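Local coordinates for protein nicotinate-nucleotide pyrophosphorylase (Pyrococcus furiosus, PDB 2I14) that probably joins nicotinate to 5-phospho-alpha-D-ribose 1-diphosphate, with ATP hydrolysis, giving nicotinate ribonucleotide for NAD biosynthesis, at residues Lys43-Val48 against Val94-Gly99. Residues are numbered along the deposited sequence; the frame is centred on the assembly and turned at random.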
loop_
_atom_site.group_PDB
_atom_site.type_symbol
_atom_site.label_atom_id
_atom_site.label_comp_id
_atom_site.label_asym_id
_atom_site.label_seq_id
_atom_site.Cartn_x
_atom_site.Cartn_y
_atom_site.Cartn_z
ATOM N N LYS A 43 -49.520 21.055 2.848
ATOM C CA LYS A 43 -48.318 21.872 3.001
ATOM C C LYS A 43 -47.147 21.068 3.563
ATOM O O LYS A 43 -47.288 20.339 4.550
ATOM C CB LYS A 43 -48.609 23.069 3.922
ATOM C CG LYS A 43 -48.548 24.464 3.264
ATOM C CD LYS A 43 -49.616 24.680 2.180
ATOM C CE LYS A 43 -49.970 26.170 1.996
ATOM N NZ LYS A 43 -48.816 27.076 1.657
ATOM N N VAL A 44 -45.991 21.212 2.919
ATOM C CA VAL A 44 -44.778 20.522 3.331
ATOM C C VAL A 44 -43.580 21.452 3.209
ATOM O O VAL A 44 -43.586 22.401 2.422
ATOM C CB VAL A 44 -44.490 19.283 2.454
ATOM C CG1 VAL A 44 -45.554 18.220 2.676
ATOM C CG2 VAL A 44 -44.427 19.693 0.980
ATOM N N LEU A 45 -42.557 21.173 4.008
ATOM C CA LEU A 45 -41.328 21.943 3.972
ATOM C C LEU A 45 -40.240 20.978 3.531
ATOM O O LEU A 45 -39.987 19.964 4.188
ATOM C CB LEU A 45 -40.995 22.508 5.353
ATOM C CG LEU A 45 -39.710 23.348 5.449
ATOM C CD1 LEU A 45 -39.750 24.473 4.440
ATOM C CD2 LEU A 45 -39.554 23.894 6.858
ATOM N N ALA A 46 -39.619 21.279 2.397
ATOM C CA ALA A 46 -38.556 20.437 1.876
ATOM C C ALA A 46 -37.197 21.110 2.110
ATOM O O ALA A 46 -37.070 22.336 2.088
ATOM C CB ALA A 46 -38.783 20.155 0.383
ATOM N N ASP A 47 -36.191 20.275 2.353
ATOM C CA ASP A 47 -34.827 20.704 2.615
ATOM C C ASP A 47 -33.911 20.289 1.472
ATOM O O ASP A 47 -34.146 19.279 0.798
ATOM C CB ASP A 47 -34.320 20.020 3.888
ATOM C CG ASP A 47 -34.110 20.984 5.041
ATOM O OD1 ASP A 47 -34.588 22.137 4.936
ATOM O OD2 ASP A 47 -33.478 20.580 6.056
ATOM N N VAL A 48 -32.861 21.073 1.256
ATOM C CA VAL A 48 -31.875 20.747 0.241
ATOM C C VAL A 48 -30.523 20.665 0.945
ATOM O O VAL A 48 -30.054 21.649 1.528
ATOM C CB VAL A 48 -31.824 21.796 -0.862
ATOM C CG1 VAL A 48 -30.665 21.505 -1.776
ATOM C CG2 VAL A 48 -33.103 21.754 -1.662
ATOM N N VAL A 94 -29.123 24.273 2.483
ATOM C CA VAL A 94 -28.649 25.449 1.798
ATOM C C VAL A 94 -29.826 26.183 1.169
ATOM O O VAL A 94 -29.690 27.323 0.719
ATOM C CB VAL A 94 -27.641 25.066 0.711
ATOM C CG1 VAL A 94 -26.417 24.423 1.339
ATOM C CG2 VAL A 94 -28.294 24.130 -0.290
ATOM N N LEU A 95 -30.984 25.523 1.143
ATOM C CA LEU A 95 -32.206 26.099 0.572
ATOM C C LEU A 95 -33.427 25.267 0.969
ATOM O O LEU A 95 -33.381 24.034 0.938
ATOM C CB LEU A 95 -32.083 26.174 -0.954
ATOM C CG LEU A 95 -33.321 26.602 -1.748
ATOM C CD1 LEU A 95 -32.912 27.061 -3.144
ATOM C CD2 LEU A 95 -34.307 25.442 -1.825
ATOM N N GLN A 96 -34.512 25.942 1.342
ATOM C CA GLN A 96 -35.740 25.261 1.743
ATOM C C GLN A 96 -36.905 25.700 0.866
ATOM O O GLN A 96 -36.833 26.730 0.198
ATOM C CB GLN A 96 -36.055 25.565 3.206
ATOM C CG GLN A 96 -34.934 25.194 4.146
ATOM C CD GLN A 96 -35.234 25.550 5.594
ATOM O OE1 GLN A 96 -35.446 26.720 5.927
ATOM N NE2 GLN A 96 -35.248 24.539 6.467
ATOM N N ILE A 97 -37.964 24.904 0.842
ATOM C CA ILE A 97 -39.135 25.254 0.064
ATOM C C ILE A 97 -40.381 24.851 0.818
ATOM O O ILE A 97 -40.461 23.749 1.371
ATOM C CB ILE A 97 -39.167 24.562 -1.288
ATOM C CG1 ILE A 97 -37.948 24.957 -2.111
ATOM C CG2 ILE A 97 -40.427 24.975 -2.032
ATOM C CD1 ILE A 97 -37.949 24.360 -3.504
ATOM N N GLU A 98 -41.362 25.744 0.845
ATOM C CA GLU A 98 -42.596 25.454 1.545
ATOM C C GLU A 98 -43.801 25.548 0.620
ATOM O O GLU A 98 -43.894 26.451 -0.210
ATOM C CB GLU A 98 -42.749 26.409 2.718
ATOM C CG GLU A 98 -43.655 25.877 3.786
ATOM C CD GLU A 98 -43.493 26.618 5.091
ATOM O OE1 GLU A 98 -44.147 26.217 6.082
ATOM O OE2 GLU A 98 -42.711 27.598 5.121
ATOM N N GLY A 99 -44.713 24.591 0.758
ATOM C CA GLY A 99 -45.898 24.592 -0.073
ATOM C C GLY A 99 -46.449 23.209 -0.329
ATOM O O GLY A 99 -46.028 22.226 0.284
#
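Q96 lies alongside D47, its neighbour on the facing strand, both side chains rising from the same face of the sheet. The Q96 chain is extended beyond CG, which carries NE2 2.9 Å from D47 OD1; the carboxylate oxygen offers its syn lone pair and lies in the plane of the amide, although the two flat groups are turned 36° against each other. The other carboxylate oxygen, OD2, has a long, weak ion pair with K323. An alanine in place of Q96 would probably leave D47 OD1 without its amide donor and set the carboxylate freer to turn. L45, with CG anti to the backbone N (chi1 -180°), sends CD1 between Q96 CB and E98 CB, 4.0 Å from each. E98 continues this row, but its carboxylate turns to R327 in a salt bridge and to the hydroxyl of Y80.

Beneath these side chains, residues 43-48 and 95-98 run antiparallel, their axes approaching to 4.6 Å. A46 and I97 form a hydrogen-bonded pair, A46 N reaching I97 O at 2.8 Å, and V44 pairs likewise with G99, whose backbone angles would jam a CB against the preceding carbonyl oxygen. At the far end V94 N closes on V48 O at 2.9 Å, and the side chains of V48 and V94 cross at about a right angle, CG1 of V48 touching CG2 of V94 at 3.8 Å.

V44, A46, V48, L95 and I97 occupy the other face. There helix 101-104 meets V44 and I97, while helix 108-131 brings L111 against I97, and L112 and L115 against V48. In the antiparallel sheet to which this N-terminal, quinolinate phosphoribosyltransferase-type domain contributes, strand 307-313 flanks 43-49 and strand 77-81 flanks 95-98, placing this pair in the interior of the sheet.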